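Fructose transport system repressor FruR (Pseudomonas putida, PDB 3O74) probably binds specific DNA sequences as a LacI-family repressor and activator of transcription, with fructose 1-phosphate as its preferred effector. Local coordinates at residues T2-I8 against R58-V64; L180-T186 against Q208-F214; D42-R48 against S66-D72; S99-D103 against I237-A241. All coordinates share one frame; numbering follows the deposited sequence. Where two conformers were deposited one is given.

How the contacts relate
Contacts 1, 2 and 4 reach the same mixed sheet and are largely buried, whereas contact 3 is partly buried and involves the loop after strand 61-64. Contacts 1 and 2 each join neighbouring parallel strands, but on opposite sides of the chain's centre, their centres about 39 Å apart. Both add polar side-chain bonds to the backbone ones: a carboxylate at the N-terminal end of contact 1, a threonine pair in contact 2. Contact 4 lays a helix on a strand mainly through apolar side chains, with no hydrogen bond between the segments, and touches contact 1 where F63 meets A241. Contact 3 relies on carboxylates and a salt bridge; its E47 packs against I8 and V64 of contact 1.

Contact 1: residues T2-I8 against R58-V64; sequences TRTLGFI and RCDALFV
The F7 and F63 side chains cross at about a right angle on one face of a parallel strand pair. F7 CD1 lies 3.5 Å from F63 CB, and F63 O sits in plane at the edge of the F7 ring. L5 CD1 reaches the edge of the F63 ring, 3.9 Å from CE2. On the opposite face I8 runs alongside V64, and L62, with CG anti to its backbone N (chi1 178°), brings CD1 to 3.6 Å from G6 O. Helices 15-30 and 234-250 cover the phenylalanine face; helix 44-56 packs on I8.

These neighbouring strands belong to the N-terminal lobe of the LacI-family, periplasmic-binding-protein-like fold. Between the faces, G6 N bonds A61 O, F63 N bonds G6 O, and I8 N bonds F63 O. Farther out D60 N donates to T4 O. The D60 carboxylate takes T2 N on the syn side of OD1 (2.9 Å, 177°), while OD2 weakly bonds R3 N. T2 OG1 donates to R58 O at 2.8 Å from above the carbonyl plane, and R57 of the second subunit packs on T2. One straight and one weak N-H bond would favour anionic D60 and tie the residues preceding the two strands together.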
loop_
_atom_site.group_PDB
_atom_site.type_symbol
_atom_site.label_atom_id
_atom_site.label_comp_id
_atom_site.label_asym_id
_atom_site.label_seq_id
_atom_site.Cartn_x
_atom_site.Cartn_y
_atom_site.Cartn_z
ATOM N N THR B 2 -21.939 -16.167 -7.740
ATOM C CA THR B 2 -21.939 -14.707 -7.755
ATOM C C THR B 2 -20.887 -14.148 -8.706
ATOM O O THR B 2 -20.893 -12.957 -9.029
ATOM C CB THR B 2 -21.671 -14.144 -6.350
ATOM O OG1 THR B 2 -20.412 -14.635 -5.876
ATOM C CG2 THR B 2 -22.767 -14.563 -5.383
ATOM N N ARG B 3 -19.980 -15.014 -9.142
ATOM C CA ARG B 3 -18.831 -14.599 -9.941
ATOM C C ARG B 3 -18.057 -13.482 -9.259
ATOM O O ARG B 3 -17.585 -12.542 -9.901
ATOM C CB ARG B 3 -19.255 -14.189 -11.343
ATOM C CG ARG B 3 -19.950 -15.308 -12.081
ATOM C CD ARG B 3 -19.926 -15.074 -13.567
ATOM N NE ARG B 3 -20.599 -16.154 -14.275
ATOM C CZ ARG B 3 -21.265 -15.985 -15.410
ATOM N NH1 ARG B 3 -21.342 -14.777 -15.948
ATOM N NH2 ARG B 3 -21.852 -17.015 -16.001
ATOM N N THR B 4 -17.946 -13.594 -7.942
ATOM C CA THR B 4 -17.105 -12.704 -7.164
ATOM C C THR B 4 -16.205 -13.555 -6.287
ATOM O O THR B 4 -16.597 -14.633 -5.830
ATOM C CB THR B 4 -17.934 -11.749 -6.287
ATOM O OG1 THR B 4 -18.637 -12.500 -5.292
ATOM C CG2 THR B 4 -18.939 -10.987 -7.133
ATOM N N LEU B 5 -14.989 -13.074 -6.070
ATOM C CA LEU B 5 -14.041 -13.747 -5.204
ATOM C C LEU B 5 -13.736 -12.810 -4.040
ATOM O O LEU B 5 -13.707 -11.593 -4.212
ATOM C CB LEU B 5 -12.759 -14.051 -5.975
ATOM C CG LEU B 5 -12.938 -14.686 -7.356
ATOM C CD1 LEU B 5 -11.625 -14.688 -8.136
ATOM C CD2 LEU B 5 -13.500 -16.094 -7.227
ATOM N N GLY B 6 -13.524 -13.370 -2.855
ATOM C CA GLY B 6 -13.155 -12.562 -1.706
ATOM C C GLY B 6 -11.684 -12.710 -1.368
ATOM O O GLY B 6 -11.092 -13.761 -1.614
ATOM N N PHE B 7 -11.090 -11.660 -0.805
ATOM C CA PHE B 7 -9.719 -11.721 -0.327
ATOM C C PHE B 7 -9.623 -11.079 1.055
ATOM O O PHE B 7 -9.831 -9.877 1.208
ATOM C CB PHE B 7 -8.768 -11.029 -1.312
ATOM C CG PHE B 7 -7.302 -11.195 -0.974
ATOM C CD1 PHE B 7 -6.877 -12.169 -0.080
ATOM C CD2 PHE B 7 -6.348 -10.382 -1.571
ATOM C CE1 PHE B 7 -5.524 -12.320 0.226
ATOM C CE2 PHE B 7 -5.002 -10.529 -1.275
ATOM C CZ PHE B 7 -4.587 -11.501 -0.376
ATOM N N ILE B 8 -9.334 -11.895 2.062
ATOM C CA ILE B 8 -9.094 -11.396 3.407
ATOM C C ILE B 8 -7.597 -11.268 3.615
ATOM O O ILE B 8 -6.873 -12.268 3.583
ATOM C CB ILE B 8 -9.642 -12.363 4.468
ATOM C CG1 ILE B 8 -11.163 -12.454 4.378
ATOM C CG2 ILE B 8 -9.215 -11.919 5.859
ATOM C CD1 ILE B 8 -11.764 -13.459 5.344
ATOM N N ARG B 58 -21.786 -14.925 -0.421
ATOM C CA ARG B 58 -21.764 -16.035 -1.366
ATOM C C ARG B 58 -20.687 -15.905 -2.445
ATOM O O ARG B 58 -20.948 -16.181 -3.615
ATOM C CB ARG B 58 -23.142 -16.237 -2.006
ATOM C CG ARG B 58 -23.993 -17.298 -1.322
ATOM C CD ARG B 58 -25.449 -17.226 -1.762
ATOM N NE ARG B 58 -26.070 -15.965 -1.365
ATOM C CZ ARG B 58 -26.339 -14.966 -2.200
ATOM N NH1 ARG B 58 -26.055 -15.081 -3.490
ATOM N NH2 ARG B 58 -26.900 -13.853 -1.747
ATOM N N CYS B 59 -19.483 -15.487 -2.063
ATOM C CA CYS B 59 -18.381 -15.432 -3.011
ATOM C C CYS B 59 -18.058 -16.841 -3.506
ATOM O O CYS B 59 -18.198 -17.809 -2.763
ATOM C CB CYS B 59 -17.144 -14.785 -2.382
ATOM S SG CYS B 59 -17.355 -13.040 -1.954
ATOM N N ASP B 60 -17.635 -16.953 -4.760
ATOM C CA ASP B 60 -17.368 -18.255 -5.365
ATOM C C ASP B 60 -16.123 -18.924 -4.789
ATOM O O ASP B 60 -16.016 -20.150 -4.765
ATOM C CB ASP B 60 -17.247 -18.122 -6.884
ATOM C CG ASP B 60 -18.550 -17.707 -7.537
ATOM O OD1 ASP B 60 -19.584 -17.680 -6.835
ATOM O OD2 ASP B 60 -18.539 -17.412 -8.751
ATOM N N ALA B 61 -15.183 -18.111 -4.324
ATOM C CA ALA B 61 -13.999 -18.624 -3.649
ATOM C C ALA B 61 -13.434 -17.549 -2.739
ATOM O O ALA B 61 -13.693 -16.363 -2.935
ATOM C CB ALA B 61 -12.951 -19.081 -4.657
ATOM N N LEU B 62 -12.663 -17.969 -1.744
ATOM C CA LEU B 62 -12.101 -17.032 -0.780
ATOM C C LEU B 62 -10.590 -17.191 -0.695
ATOM O O LEU B 62 -10.079 -18.277 -0.387
ATOM C CB LEU B 62 -12.737 -17.247 0.596
ATOM C CG LEU B 62 -12.270 -16.400 1.779
ATOM C CD1 LEU B 62 -12.482 -14.906 1.509
ATOM C CD2 LEU B 62 -13.007 -16.830 3.037
ATOM N N PHE B 63 -9.880 -16.109 -1.000
ATOM C CA PHE B 63 -8.446 -16.045 -0.765
ATOM C C PHE B 63 -8.245 -15.503 0.636
ATOM O O PHE B 63 -8.976 -14.608 1.072
ATOM C CB PHE B 63 -7.767 -15.114 -1.770
ATOM C CG PHE B 63 -7.949 -15.524 -3.201
ATOM C CD1 PHE B 63 -7.284 -16.629 -3.709
ATOM C CD2 PHE B 63 -8.780 -14.797 -4.045
ATOM C CE1 PHE B 63 -7.452 -17.009 -5.039
ATOM C CE2 PHE B 63 -8.945 -15.166 -5.363
ATOM C CZ PHE B 63 -8.286 -16.272 -5.862
ATOM N N VAL B 64 -7.253 -16.019 1.350
ATOM C CA VAL B 64 -7.044 -15.547 2.711
ATOM C C VAL B 64 -5.600 -15.654 3.196
ATOM O O VAL B 64 -4.942 -16.674 3.013
ATOM C CB VAL B 64 -8.003 -16.263 3.711
ATOM C CG1 VAL B 64 -7.798 -17.773 3.681
ATOM C CG2 VAL B 64 -7.823 -15.722 5.121
#

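Contact 2: residues L180-T186 against Q208-F214; sequences LPDALVT and QLQLGTF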
loop_
_atom_site.group_PDB
_atom_site.type_symbol
_atom_site.label_atom_id
_atom_site.label_comp_id
_atom_site.label_asym_id
_atom_site.label_seq_id
_atom_site.Cartn_x
_atom_site.Cartn_y
_atom_site.Cartn_z
ATOM N N LEU B 180 24.531 -1.244 18.856
ATOM C CA LEU B 180 24.009 -1.910 17.667
ATOM C C LEU B 180 24.660 -3.280 17.502
ATOM O O LEU B 180 25.818 -3.472 17.879
ATOM C CB LEU B 180 24.275 -1.077 16.414
ATOM C CG LEU B 180 23.739 0.351 16.346
ATOM C CD1 LEU B 180 24.213 1.018 15.066
ATOM C CD2 LEU B 180 22.224 0.356 16.424
ATOM N N PRO B 181 23.915 -4.237 16.933
ATOM C CA PRO B 181 24.521 -5.512 16.544
ATOM C C PRO B 181 25.311 -5.295 15.259
ATOM O O PRO B 181 25.042 -4.322 14.555
ATOM C CB PRO B 181 23.307 -6.395 16.264
ATOM C CG PRO B 181 22.264 -5.433 15.765
ATOM C CD PRO B 181 22.494 -4.151 16.539
ATOM N N ASP B 182 26.269 -6.165 14.959
ATOM C CA ASP B 182 27.023 -6.031 13.721
ATOM C C ASP B 182 26.140 -6.302 12.507
ATOM O O ASP B 182 26.376 -5.767 11.425
ATOM C CB ASP B 182 28.229 -6.965 13.714
ATOM C CG ASP B 182 29.354 -6.469 14.601
ATOM O OD1 ASP B 182 29.234 -5.357 15.160
ATOM O OD2 ASP B 182 30.363 -7.192 14.732
ATOM N N ALA B 183 25.115 -7.127 12.698
ATOM C CA ALA B 183 24.239 -7.523 11.601
ATOM C C ALA B 183 22.814 -7.747 12.090
ATOM O O ALA B 183 22.593 -8.159 13.230
ATOM C CB ALA B 183 24.768 -8.784 10.919
ATOM N N LEU B 184 21.850 -7.482 11.218
ATOM C CA LEU B 184 20.449 -7.582 11.594
ATOM C C LEU B 184 19.574 -8.033 10.434
ATOM O O LEU B 184 19.687 -7.526 9.317
ATOM C CB LEU B 184 19.941 -6.238 12.117
ATOM C CG LEU B 184 18.435 -6.170 12.374
ATOM C CD1 LEU B 184 18.075 -6.984 13.602
ATOM C CD2 LEU B 184 17.971 -4.728 12.533
ATOM N N VAL B 185 18.696 -8.989 10.715
ATOM C CA VAL B 185 17.684 -9.410 9.756
ATOM C C VAL B 185 16.302 -9.094 10.311
ATOM O O VAL B 185 15.999 -9.435 11.455
ATOM C CB VAL B 185 17.768 -10.920 9.471
ATOM C CG1 VAL B 185 16.582 -11.375 8.624
ATOM C CG2 VAL B 185 19.080 -11.258 8.787
ATOM N N THR B 186 15.474 -8.425 9.510
ATOM C CA THR B 186 14.072 -8.233 9.861
ATOM C C THR B 186 13.217 -9.122 8.968
ATOM O O THR B 186 13.474 -9.245 7.768
ATOM C CB THR B 186 13.629 -6.766 9.701
ATOM O OG1 THR B 186 13.935 -6.321 8.376
ATOM C CG2 THR B 186 14.350 -5.875 10.699
ATOM N N GLN B 208 25.685 2.087 11.462
ATOM C CA GLN B 208 26.367 1.393 10.370
ATOM C C GLN B 208 26.412 -0.137 10.491
ATOM O O GLN B 208 27.483 -0.743 10.398
ATOM C CB GLN B 208 27.781 1.957 10.206
ATOM C CG GLN B 208 28.496 2.211 11.526
ATOM C CD GLN B 208 29.470 3.373 11.453
ATOM O OE1 GLN B 208 30.639 3.243 11.814
ATOM N NE2 GLN B 208 28.990 4.519 10.982
ATOM N N LEU B 209 25.250 -0.756 10.685
ATOM C CA LEU B 209 25.155 -2.216 10.716
ATOM C C LEU B 209 24.913 -2.840 9.341
ATOM O O LEU B 209 24.538 -2.152 8.390
ATOM C CB LEU B 209 24.067 -2.683 11.694
ATOM C CG LEU B 209 22.801 -1.848 11.924
ATOM C CD1 LEU B 209 22.293 -1.190 10.655
ATOM C CD2 LEU B 209 21.714 -2.706 12.562
ATOM N N GLN B 210 25.144 -4.147 9.249
ATOM C CA GLN B 210 24.761 -4.929 8.076
ATOM C C GLN B 210 23.272 -5.246 8.166
ATOM O O GLN B 210 22.834 -5.875 9.130
ATOM C CB GLN B 210 25.550 -6.236 8.029
ATOM C CG GLN B 210 27.053 -6.062 7.915
ATOM C CD GLN B 210 27.522 -6.006 6.478
ATOM O OE1 GLN B 210 27.733 -4.930 5.922
ATOM N NE2 GLN B 210 27.692 -7.172 5.867
ATOM N N LEU B 211 22.500 -4.829 7.165
ATOM C CA LEU B 211 21.046 -4.985 7.207
ATOM C C LEU B 211 20.488 -5.900 6.128
ATOM O O LEU B 211 20.894 -5.838 4.968
ATOM C CB LEU B 211 20.351 -3.626 7.100
ATOM C CG LEU B 211 20.346 -2.711 8.317
ATOM C CD1 LEU B 211 19.594 -1.436 7.988
ATOM C CD2 LEU B 211 19.716 -3.414 9.507
ATOM N N GLY B 212 19.527 -6.728 6.521
ATOM C CA GLY B 212 18.816 -7.581 5.591
ATOM C C GLY B 212 17.361 -7.692 6.005
ATOM O O GLY B 212 17.051 -7.731 7.198
ATOM N N THR B 213 16.465 -7.751 5.025
ATOM C CA THR B 213 15.037 -7.758 5.313
ATOM C C THR B 213 14.243 -8.570 4.297
ATOM O O THR B 213 14.697 -8.802 3.176
ATOM C CB THR B 213 14.463 -6.326 5.338
ATOM O OG1 THR B 213 13.109 -6.355 5.805
ATOM C CG2 THR B 213 14.503 -5.704 3.945
ATOM N N PHE B 214 13.060 -9.014 4.710
ATOM C CA PHE B 214 12.080 -9.548 3.778
ATOM C C PHE B 214 11.291 -8.386 3.205
ATOM O O PHE B 214 11.088 -7.372 3.873
ATOM C CB PHE B 214 11.147 -10.531 4.479
ATOM C CG PHE B 214 11.730 -11.902 4.643
ATOM C CD1 PHE B 214 12.790 -12.122 5.508
ATOM C CD2 PHE B 214 11.211 -12.976 3.938
ATOM C CE1 PHE B 214 13.326 -13.391 5.660
ATOM C CE2 PHE B 214 11.739 -14.240 4.086
ATOM C CZ PHE B 214 12.798 -14.450 4.946
#
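L184 lies side by side with L211, both pointing to the same face of two parallel strands. Its CB touches two leucines, 3.9 Å from L211 CD2 and 4.0 Å from L209 CD2. CG, set anti to the backbone N (chi1 172°), stays near the same L211 methyl. At the tip CD2 closes on L211 CD2 at 3.7 Å, and V195 of helix 189-201 packs against the side chain. That helix links the two strands in a beta-alpha-beta unit, the repeating element of the periplasmic-binding-protein fold, and lies over the face of L184, T186, L211 and T213. On the other face, helix 104-116 packs on V185.

The backbone pairs from end to end: D182 O takes Q210 N, Q210 O takes L184 N, L184 O takes G212 N, G212 O takes T186 N, and T186 O takes F214 N. Two threonines extend this pairing into the side chains. T186 OG1, placed between its own N and carbonyl carbon (chi1 54°), donates to T213 OG1 at 2.7 Å, and T213 OG1 in turn donates a hydrogen bond to F214 O at 3.0 Å. Before the strands, L209 CB approaches P181 O to 3.4 Å, and L209 CD2 lies 4.2 Å from the proline's CG.

Contact 3: residues D42-R48 against S66-D72; sequences DQPDSER and SCLPPED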
loop_
_atom_site.group_PDB
_atom_site.type_symbol
_atom_site.label_atom_id
_atom_site.label_comp_id
_atom_site.label_asym_id
_atom_site.label_seq_id
_atom_site.Cartn_x
_atom_site.Cartn_y
_atom_site.Cartn_z
ATOM N N ASP B 42 -5.049 -8.103 11.040
ATOM C CA ASP B 42 -4.336 -9.129 11.798
ATOM C C ASP B 42 -4.979 -9.421 13.158
ATOM O O ASP B 42 -4.332 -9.962 14.053
ATOM C CB ASP B 42 -2.855 -8.759 11.965
ATOM C CG ASP B 42 -1.920 -9.803 11.366
ATOM O OD1 ASP B 42 -2.370 -10.945 11.145
ATOM O OD2 ASP B 42 -0.739 -9.488 11.115
ATOM N N GLN B 43 -6.251 -9.063 13.305
ATOM C CA GLN B 43 -6.998 -9.367 14.523
ATOM C C GLN B 43 -7.954 -10.532 14.283
ATOM O O GLN B 43 -8.820 -10.458 13.407
ATOM C CB GLN B 43 -7.786 -8.139 14.988
ATOM C CG GLN B 43 -6.954 -6.873 15.118
ATOM C CD GLN B 43 -6.036 -6.895 16.324
ATOM O OE1 GLN B 43 -6.491 -6.814 17.466
ATOM N NE2 GLN B 43 -4.735 -7.003 16.077
ATOM N N PRO B 44 -7.803 -11.611 15.065
ATOM C CA PRO B 44 -8.590 -12.836 14.901
ATOM C C PRO B 44 -10.099 -12.622 14.929
ATOM O O PRO B 44 -10.808 -13.318 14.203
ATOM C CB PRO B 44 -8.151 -13.687 16.092
ATOM C CG PRO B 44 -6.754 -13.251 16.351
ATOM C CD PRO B 44 -6.754 -11.767 16.087
ATOM N N ASP B 45 -10.590 -11.693 15.746
ATOM C CA ASP B 45 -12.032 -11.472 15.823
ATOM C C ASP B 45 -12.562 -10.735 14.598
ATOM O O ASP B 45 -13.688 -10.972 14.164
ATOM C CB ASP B 45 -12.422 -10.714 17.090
ATOM C CG ASP B 45 -13.927 -10.585 17.242
ATOM O OD1 ASP B 45 -14.440 -9.446 17.218
ATOM O OD2 ASP B 45 -14.602 -11.630 17.367
ATOM N N SER B 46 -11.754 -9.833 14.054
ATOM C CA SER B 46 -12.117 -9.140 12.827
ATOM C C SER B 46 -12.169 -10.128 11.667
ATOM O O SER B 46 -13.056 -10.062 10.819
ATOM C CB SER B 46 -11.125 -8.020 12.523
ATOM O OG SER B 46 -11.150 -7.028 13.533
ATOM N N GLU B 47 -11.217 -11.054 11.634
ATOM C CA GLU B 47 -11.186 -12.029 10.554
ATOM C C GLU B 47 -12.415 -12.924 10.590
ATOM O O GLU B 47 -12.991 -13.237 9.551
ATOM C CB GLU B 47 -9.922 -12.881 10.599
ATOM C CG GLU B 47 -9.898 -13.954 9.522
ATOM C CD GLU B 47 -8.538 -14.600 9.376
ATOM O OE1 GLU B 47 -7.547 -14.006 9.845
ATOM O OE2 GLU B 47 -8.459 -15.700 8.790
ATOM N N ARG B 48 -12.817 -13.333 11.787
ATOM C CA ARG B 48 -13.998 -14.172 11.927
ATOM C C ARG B 48 -15.252 -13.426 11.476
ATOM O O ARG B 48 -16.156 -14.018 10.886
ATOM C CB ARG B 48 -14.138 -14.691 13.359
ATOM C CG ARG B 48 -13.011 -15.634 13.764
ATOM C CD ARG B 48 -13.326 -16.384 15.047
ATOM N NE ARG B 48 -12.171 -17.135 15.533
ATOM C CZ ARG B 48 -11.325 -16.685 16.455
ATOM N NH1 ARG B 48 -11.512 -15.488 16.996
ATOM N NH2 ARG B 48 -10.298 -17.431 16.841
ATOM N N SER B 66 -4.436 -15.621 6.686
ATOM C CA SER B 66 -5.108 -15.720 7.973
ATOM C C SER B 66 -4.232 -15.305 9.153
ATOM O O SER B 66 -3.006 -15.380 9.091
ATOM C CB SER B 66 -5.610 -17.151 8.177
ATOM O OG SER B 66 -6.364 -17.271 9.370
ATOM N N CYS B 67 -4.875 -14.872 10.233
ATOM C CA CYS B 67 -4.166 -14.592 11.475
ATOM C C CYS B 67 -4.673 -15.497 12.593
ATOM O O CYS B 67 -4.315 -15.319 13.754
ATOM C CB CYS B 67 -4.306 -13.118 11.871
ATOM S SG CYS B 67 -5.969 -12.612 12.361
ATOM N N LEU B 68 -5.509 -16.470 12.234
ATOM C CA LEU B 68 -6.118 -17.374 13.210
ATOM C C LEU B 68 -5.154 -18.466 13.686
ATOM O O LEU B 68 -4.179 -18.778 13.004
ATOM C CB LEU B 68 -7.392 -18.009 12.636
ATOM C CG LEU B 68 -8.520 -17.076 12.180
ATOM C CD1 LEU B 68 -9.712 -17.880 11.681
ATOM C CD2 LEU B 68 -8.941 -16.143 13.303
ATOM N N PRO B 69 -5.420 -19.039 14.870
ATOM C CA PRO B 69 -4.647 -20.181 15.374
ATOM C C PRO B 69 -4.941 -21.433 14.557
ATOM O O PRO B 69 -6.058 -21.579 14.064
ATOM C CB PRO B 69 -5.175 -20.364 16.802
ATOM C CG PRO B 69 -5.870 -19.086 17.139
ATOM C CD PRO B 69 -6.409 -18.566 15.851
ATOM N N PRO B 70 -3.955 -22.334 14.423
ATOM C CA PRO B 70 -4.138 -23.558 13.635
ATOM C C PRO B 70 -5.190 -24.461 14.268
ATOM O O PRO B 70 -5.789 -25.293 13.586
ATOM C CB PRO B 70 -2.763 -24.224 13.702
ATOM C CG PRO B 70 -2.164 -23.716 14.971
ATOM C CD PRO B 70 -2.648 -22.302 15.102
ATOM N N GLU B 71 -5.405 -24.287 15.567
ATOM C CA GLU B 71 -6.406 -25.050 16.297
ATOM C C GLU B 71 -7.810 -24.655 15.845
ATOM O O GLU B 71 -8.756 -25.436 15.955
ATOM C CB GLU B 71 -6.257 -24.801 17.798
ATOM C CG GLU B 71 -4.851 -24.406 18.224
ATOM C CD GLU B 71 -4.816 -23.062 18.927
ATOM O OE1 GLU B 71 -5.877 -22.617 19.413
ATOM O OE2 GLU B 71 -3.728 -22.452 18.995
ATOM N N ASP B 72 -7.935 -23.428 15.348
ATOM C CA ASP B 72 -9.200 -22.922 14.835
ATOM C C ASP B 72 -9.579 -23.712 13.586
ATOM O O ASP B 72 -8.747 -23.934 12.710
ATOM C CB ASP B 72 -9.066 -21.430 14.514
ATOM C CG ASP B 72 -10.396 -20.772 14.201
ATOM O OD1 ASP B 72 -10.726 -19.760 14.853
ATOM O OD2 ASP B 72 -11.110 -21.262 13.303
#
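E47 OE2 is gripped by two hydroxyls, S66 OG at 2.7 Å and Y75 OH from helix 74-80. The serine approaches on the syn side, about 21° out of the carboxylate plane. The other oxygen, OE1, uses its syn lone pair to accept C67 N at 2.8 Å along a fairly straight line (162°), so two neighbouring residues of the loop hold the carboxylate and limit its rotation. The glutamate gets there because CG is anti to the backbone N (chi1 177°) and the chain stays extended beyond it. S66 OG in turn accepts L68 N at 3.1 Å, an ST turn that positions the hydroxyl for E47.

Segment 42-48 leads into helix 44-56, with Q43 at the N-cap; segment 66-72 is the loop that follows strand 61-64. In the LacI-family fold, loops after the parallel strands line the cleft between the lobes; a glycerol, probably from the crystallisation liquor, lies about 6 Å from the D42 side chain, whose OD1 is salt-bridged to R90.

L68 lies between E47 and R48. Its CD2 methyl comes within 3.5 Å of P44 O and lies 3.8 Å above one face of the R48 guanidinium, offset toward the rim. Beside P44, C67 SG approaches the proline N to 3.4 Å. Farther along the helix R48 meets D72 side-on in a salt bridge: NE and NH2 both bond OD1, each at 3.1 Å, in the guanidinium plane and nearly along the C-O axis of the acceptor. The flat groups are almost coplanar. D72 OD2 bonds S74 OG.

Contact 4: residues S99-D103 against I237-A241; sequences SVISD and IAATA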
loop_
_atom_site.group_PDB
_atom_site.type_symbol
_atom_site.label_atom_id
_atom_site.label_comp_id
_atom_site.label_asym_id
_atom_site.label_seq_id
_atom_site.Cartn_x
_atom_site.Cartn_y
_atom_site.Cartn_z
ATOM N N SER B 99 -2.526 -23.857 -0.513
ATOM C CA SER B 99 -1.877 -22.598 -0.138
ATOM C C SER B 99 -0.846 -22.184 -1.174
ATOM O O SER B 99 -0.112 -23.014 -1.705
ATOM C CB SER B 99 -1.199 -22.710 1.237
ATOM O OG SER B 99 -2.114 -23.125 2.237
ATOM N N VAL B 100 -0.793 -20.891 -1.469
ATOM C CA VAL B 100 0.270 -20.365 -2.314
ATOM C C VAL B 100 1.113 -19.395 -1.498
ATOM O O VAL B 100 0.609 -18.387 -1.008
ATOM C CB VAL B 100 -0.283 -19.652 -3.567
ATOM C CG1 VAL B 100 0.855 -19.229 -4.490
ATOM C CG2 VAL B 100 -1.256 -20.552 -4.305
ATOM N N ILE B 101 2.399 -19.695 -1.365
ATOM C CA ILE B 101 3.266 -18.939 -0.471
ATOM C C ILE B 101 4.642 -18.707 -1.083
ATOM O O ILE B 101 4.945 -19.218 -2.160
ATOM C CB ILE B 101 3.440 -19.662 0.885
ATOM C CG1 ILE B 101 4.270 -20.941 0.730
ATOM C CG2 ILE B 101 2.085 -19.993 1.497
ATOM C CD1 ILE B 101 4.529 -21.654 2.049
ATOM N N SER B 102 5.466 -17.917 -0.399
ATOM C CA SER B 102 6.854 -17.742 -0.798
ATOM C C SER B 102 7.736 -18.745 -0.063
ATOM O O SER B 102 7.399 -19.189 1.031
ATOM C CB SER B 102 7.315 -16.310 -0.537
ATOM O OG SER B 102 6.652 -15.406 -1.401
ATOM N N ASP B 103 8.856 -19.114 -0.679
ATOM C CA ASP B 103 9.791 -20.057 -0.066
ATOM C C ASP B 103 10.617 -19.345 1.001
ATOM O O ASP B 103 11.803 -19.076 0.805
ATOM C CB ASP B 103 10.702 -20.666 -1.131
ATOM C CG ASP B 103 11.609 -21.750 -0.579
ATOM O OD1 ASP B 103 11.528 -22.049 0.633
ATOM O OD2 ASP B 103 12.409 -22.304 -1.362
ATOM N N ILE B 237 2.669 -15.333 -7.503
ATOM C CA ILE B 237 1.827 -15.725 -6.377
ATOM C C ILE B 237 0.352 -15.614 -6.759
ATOM O O ILE B 237 -0.420 -16.559 -6.601
ATOM C CB ILE B 237 2.075 -14.816 -5.143
ATOM C CG1 ILE B 237 3.514 -14.953 -4.639
ATOM C CG2 ILE B 237 1.073 -15.130 -4.031
ATOM C CD1 ILE B 237 3.845 -16.322 -4.131
ATOM N N ALA B 238 -0.032 -14.446 -7.265
ATOM C CA ALA B 238 -1.422 -14.182 -7.622
ATOM C C ALA B 238 -1.909 -15.081 -8.751
ATOM O O ALA B 238 -3.027 -15.602 -8.707
ATOM C CB ALA B 238 -1.599 -12.713 -7.997
ATOM N N ALA B 239 -1.067 -15.261 -9.764
ATOM C CA ALA B 239 -1.428 -16.072 -10.919
ATOM C C ALA B 239 -1.664 -17.526 -10.523
ATOM O O ALA B 239 -2.590 -18.168 -11.012
ATOM C CB ALA B 239 -0.354 -15.978 -11.993
ATOM N N THR B 240 -0.822 -18.038 -9.632
ATOM C CA THR B 240 -0.960 -19.400 -9.144
ATOM C C THR B 240 -2.231 -19.551 -8.319
ATOM O O THR B 240 -3.009 -20.481 -8.526
ATOM C CB THR B 240 0.253 -19.804 -8.276
ATOM O OG1 THR B 240 1.448 -19.721 -9.061
ATOM C CG2 THR B 240 0.097 -21.221 -7.760
ATOM N N ALA B 241 -2.439 -18.628 -7.385
ATOM C CA ALA B 241 -3.607 -18.668 -6.508
ATOM C C ALA B 241 -4.903 -18.596 -7.308
ATOM O O ALA B 241 -5.852 -19.338 -7.046
ATOM C CB ALA B 241 -3.543 -17.527 -5.488
#
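V100 carries the apolar part of this contact, each of its two methyls packing against the helix segment 237-241. With CG1 anti to the backbone N (chi1 -175°), the branches spread along one turn. CG1 lies near I237 CG2 and 3.9 Å from T240 CB. CG2 meets T240 CG2 at 3.8 Å and also touches A241 CB. The V100 and T240 side chains pass at a slant, and the threonine turns CG2 to the valine while its OG1 bonds Q236 O one turn earlier.

A second group of contacts sets side-chain carbon against polar atoms. V100 CG1 comes to 3.6 Å from I237 O, a carbonyl already used within the helix by A241 N. In the reverse direction the I237 tip reaches over the strand: CD1 stands 3.7 Å from I101 O and 4.0 Å from S102 OG.

No hydrogen bond passes between 99-103 and 237-241; what they share is van der Waals contact. The strand's own backbone bonds run to its neighbours in the sheet, V100 pairing with A87 and D89, and I101 with H259. I86 and I88 of strand 85-88 broaden the apolar floor under A241 and I237, and L24 of helix 15-30 packs against A238.

The strand and helix axes approach to 8.4 Å and run nearly antiparallel, at 166°. This is the helix-on-sheet layer of a three-layer alpha/beta/alpha lobe; here a helix from late in the chain returns to cover strands of the N-terminal lobe, as in periplasmic-binding-protein-like LacI-family domains.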